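PDB 5GKD: AlyGC from Glaciecola chathamensis, which is a polysaccharide lyase family 6 alginate lyase that cleaves the glycosidic bonds of alginate by beta-elimination. Local coordinates for residues N344-D349 / D353-F358. Numbering follows the deposited sequence.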
ATOM      1  N   ASN A 344      -3.434 -36.769 -37.146  1.00 22.31           N
ATOM      2  CA  ASN A 344      -4.021 -35.488 -36.806  1.00 22.34           C
ATOM      3  C   ASN A 344      -4.522 -34.771 -38.061  1.00 24.16           C
ATOM      4  O   ASN A 344      -4.147 -35.090 -39.188  1.00 24.78           O
ATOM      5  CB  ASN A 344      -3.009 -34.632 -36.043  1.00 20.81           C
ATOM      6  CG  ASN A 344      -2.582 -35.286 -34.720  1.00 21.11           C
ATOM      7  OD1 ASN A 344      -3.338 -35.295 -33.756  1.00 23.47           O
ATOM      8  ND2 ASN A 344      -1.400 -35.863 -34.696  1.00 19.99           N
ATOM      9  N   LEU A 345      -5.378 -33.785 -37.845  1.00 21.65           N
ATOM     10  CA  LEU A 345      -5.984 -33.014 -38.918  1.00 22.33           C
ATOM     11  C   LEU A 345      -5.801 -31.540 -38.610  1.00 22.29           C
ATOM     12  O   LEU A 345      -6.247 -31.058 -37.563  1.00 21.89           O
ATOM     13  CB  LEU A 345      -7.466 -33.355 -39.082  1.00 20.45           C
ATOM     14  CG  LEU A 345      -8.291 -32.448 -40.000  1.00 22.74           C
ATOM     15  CD1 LEU A 345      -7.912 -32.602 -41.456  1.00 19.12           C
ATOM     16  CD2 LEU A 345      -9.776 -32.732 -39.833  1.00 20.72           C
ATOM     17  N   ILE A 346      -5.149 -30.837 -39.526  1.00 21.63           N
ATOM     18  CA  ILE A 346      -4.847 -29.421 -39.402  1.00 23.25           C
ATOM     19  C   ILE A 346      -5.455 -28.729 -40.608  1.00 23.54           C
ATOM     20  O   ILE A 346      -5.041 -28.980 -41.744  1.00 27.10           O
ATOM     21  CB  ILE A 346      -3.332 -29.158 -39.336  1.00 21.90           C
ATOM     22  CG1 ILE A 346      -2.683 -29.935 -38.190  1.00 20.42           C
ATOM     23  CG2 ILE A 346      -3.069 -27.685 -39.212  1.00 23.59           C
ATOM     24  CD1 ILE A 346      -1.167 -29.835 -38.160  1.00 23.66           C
ATOM     25  N   VAL A 347      -6.437 -27.877 -40.369  1.00 22.61           N
ATOM     26  CA  VAL A 347      -7.064 -27.077 -41.403  1.00 21.90           C
ATOM     27  C   VAL A 347      -6.922 -25.628 -40.980  1.00 25.73           C
ATOM     28  O   VAL A 347      -7.425 -25.234 -39.920  1.00 24.56           O
ATOM     29  CB  VAL A 347      -8.540 -27.446 -41.614  1.00 23.73           C
ATOM     30  CG1 VAL A 347      -9.129 -26.576 -42.721  1.00 22.20           C
ATOM     31  CG2 VAL A 347      -8.680 -28.914 -41.939  1.00 21.98           C
ATOM     32  N   ASN A 348      -6.243 -24.838 -41.800  1.00 23.88           N
ATOM     33  CA  ASN A 348      -5.939 -23.455 -41.463  1.00 26.88           C
ATOM     34  C   ASN A 348      -6.148 -22.613 -42.707  1.00 27.89           C
ATOM     35  O   ASN A 348      -5.609 -22.943 -43.765  1.00 32.05           O
ATOM     36  CB  ASN A 348      -4.493 -23.345 -40.956  1.00 28.12           C
ATOM     37  CG  ASN A 348      -4.197 -22.028 -40.291  1.00 26.96           C
ATOM     38  OD1 ASN A 348      -4.704 -20.995 -40.694  1.00 37.91           O
ATOM     39  ND2 ASN A 348      -3.359 -22.060 -39.273  1.00 26.99           N
ATOM     40  N   ASP A 349      -6.927 -21.541 -42.597  1.00 29.38           N
ATOM     41  CA  ASP A 349      -7.159 -20.672 -43.742  1.00 29.93           C
ATOM     42  C   ASP A 349      -6.224 -19.462 -43.774  1.00 31.94           C
ATOM     43  O   ASP A 349      -6.491 -18.502 -44.504  1.00 37.04           O
ATOM     44  CB  ASP A 349      -8.628 -20.228 -43.784  1.00 31.37           C
ATOM     45  CG  ASP A 349      -9.058 -19.446 -42.554  1.00 38.97           C
ATOM     46  OD1 ASP A 349      -8.242 -18.722 -41.956  1.00 40.16           O
ATOM     47  OD2 ASP A 349     -10.243 -19.550 -42.184  1.00 47.31           O
ATOM     48  N   ASP A 353       0.535 -23.900 -42.079  1.00 27.92           N
ATOM     49  CA  ASP A 353       0.100 -24.911 -41.129  1.00 23.94           C
ATOM     50  C   ASP A 353       0.236 -24.457 -39.674  1.00 25.67           C
ATOM     51  O   ASP A 353      -0.128 -25.210 -38.773  1.00 25.87           O
ATOM     52  CB  ASP A 353       0.859 -26.220 -41.366  1.00 25.66           C
ATOM     53  CG  ASP A 353       2.353 -26.097 -41.140  1.00 29.24           C
ATOM     54  OD1 ASP A 353       2.855 -24.995 -40.837  1.00 32.02           O
ATOM     55  OD2 ASP A 353       3.042 -27.123 -41.285  1.00 29.92           O
ATOM     56  N   GLY A 354       0.738 -23.249 -39.429  1.00 28.43           N
ATOM     57  CA  GLY A 354       0.909 -22.708 -38.103  1.00 24.02           C
ATOM     58  C   GLY A 354       2.060 -23.284 -37.302  1.00 27.38           C
ATOM     59  O   GLY A 354       2.241 -22.889 -36.146  1.00 24.32           O
ATOM     60  N   ILE A 355       2.863 -24.172 -37.879  1.00 24.84           N
ATOM     61  CA  ILE A 355       3.875 -24.896 -37.120  1.00 24.92           C
ATOM     62  C   ILE A 355       5.172 -24.101 -37.083  1.00 29.30           C
ATOM     63  O   ILE A 355       5.634 -23.590 -38.110  1.00 25.73           O
ATOM     64  CB  ILE A 355       4.108 -26.288 -37.717  1.00 22.52           C
ATOM     65  CG1 ILE A 355       2.872 -27.162 -37.510  1.00 24.95           C
ATOM     66  CG2 ILE A 355       5.343 -26.911 -37.121  1.00 23.63           C
ATOM     67  CD1 ILE A 355       2.877 -28.436 -38.361  1.00 27.11           C
ATOM     68  N   THR A 356       5.765 -24.002 -35.891  1.00 25.03           N
ATOM     69  CA  THR A 356       7.104 -23.459 -35.728  1.00 22.60           C
ATOM     70  C   THR A 356       7.915 -24.416 -34.864  1.00 25.41           C
ATOM     71  O   THR A 356       7.476 -24.788 -33.774  1.00 26.02           O
ATOM     72  CB  THR A 356       7.085 -22.070 -35.078  1.00 25.13           C
ATOM     73  OG1 THR A 356       6.239 -21.191 -35.823  1.00 26.50           O
ATOM     74  CG2 THR A 356       8.496 -21.476 -35.033  1.00 24.57           C
ATOM     75  N   ALA A 357       9.099 -24.801 -35.330  1.00 24.75           N
ATOM     76  CA  ALA A 357      10.030 -25.574 -34.519  1.00 26.44           C
ATOM     77  C   ALA A 357      11.124 -24.653 -33.993  1.00 27.88           C
ATOM     78  O   ALA A 357      11.690 -23.855 -34.750  1.00 28.39           O
ATOM     79  CB  ALA A 357      10.645 -26.727 -35.316  1.00 26.84           C
ATOM     80  N   PHE A 358      11.424 -24.766 -32.702  1.00 25.68           N
ATOM     81  CA  PHE A 358      12.406 -23.910 -32.054  1.00 24.92           C
ATOM     82  C   PHE A 358      13.700 -24.647 -31.724  1.00 25.25           C
ATOM     83  O   PHE A 358      14.623 -24.046 -31.161  1.00 25.31           O
ATOM     84  CB  PHE A 358      11.789 -23.279 -30.795  1.00 26.00           C
ATOM     85  CG  PHE A 358      10.661 -22.320 -31.097  1.00 25.17           C
ATOM     86  CD1 PHE A 358      10.922 -20.994 -31.370  1.00 22.28           C
ATOM     87  CD2 PHE A 358       9.354 -22.758 -31.145  1.00 22.05           C
ATOM     88  CE1 PHE A 358       9.897 -20.106 -31.672  1.00 25.24           C
ATOM     89  CE2 PHE A 358       8.316 -21.878 -31.437  1.00 24.70           C
ATOM     90  CZ  PHE A 358       8.590 -20.547 -31.703  1.00 25.00           C
TER
HETATM   91  O   HOH W   1      -2.590 -24.812 -37.473  1.00 26.84           O
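Ile346 and Asn348 reach inward from strand 339-347 to meet Asp353, Gly354 and Ile355 across a corner of the right-handed parallel beta-helix, the fold of the pectate-lyase-like clan. No direct hydrogen bond joins 344-349 to 353-358, where the chain leaves one wall of the coil for strand 355-357 in the next. The two branches of Ile346 divide the work. Ile346 CG2, anti to the backbone N, lies 3.9 Å from Asp353 O. CG1, anti to the carbonyl carbon (chi1 -56°), starts an extended arm. This arm points Ile346 CD1 at the flank of Ile355, a loose apolar contact with Ile355 CD1 at 4.3 Å. Both isoleucines also pack on Ile322 of the preceding coil, so this pair is part of the apolar interior of the beta-helix. Asn348 brings its amide to the turn, Asn348 ND2 staying 4.3 Å from Gly354 N. A water lies 2.8 Å from Asp353 O, placed to donate to it. Its bridge to Asn348 ND2, at 3.4 Å, is weak. The other end of that amide, OD1, takes the backbone N-H of Gln350. Gly354, at a positive phi of 74°, carries the chain round the bend. The carboxylate of Asp353 closes an Asx turn over it and also bonds Ser378 OG through OD1. In that turn, Ile355 N gives Asp353 OD1 a nearly straight bond of 3.1 Å, approaching from well above the carboxylate plane.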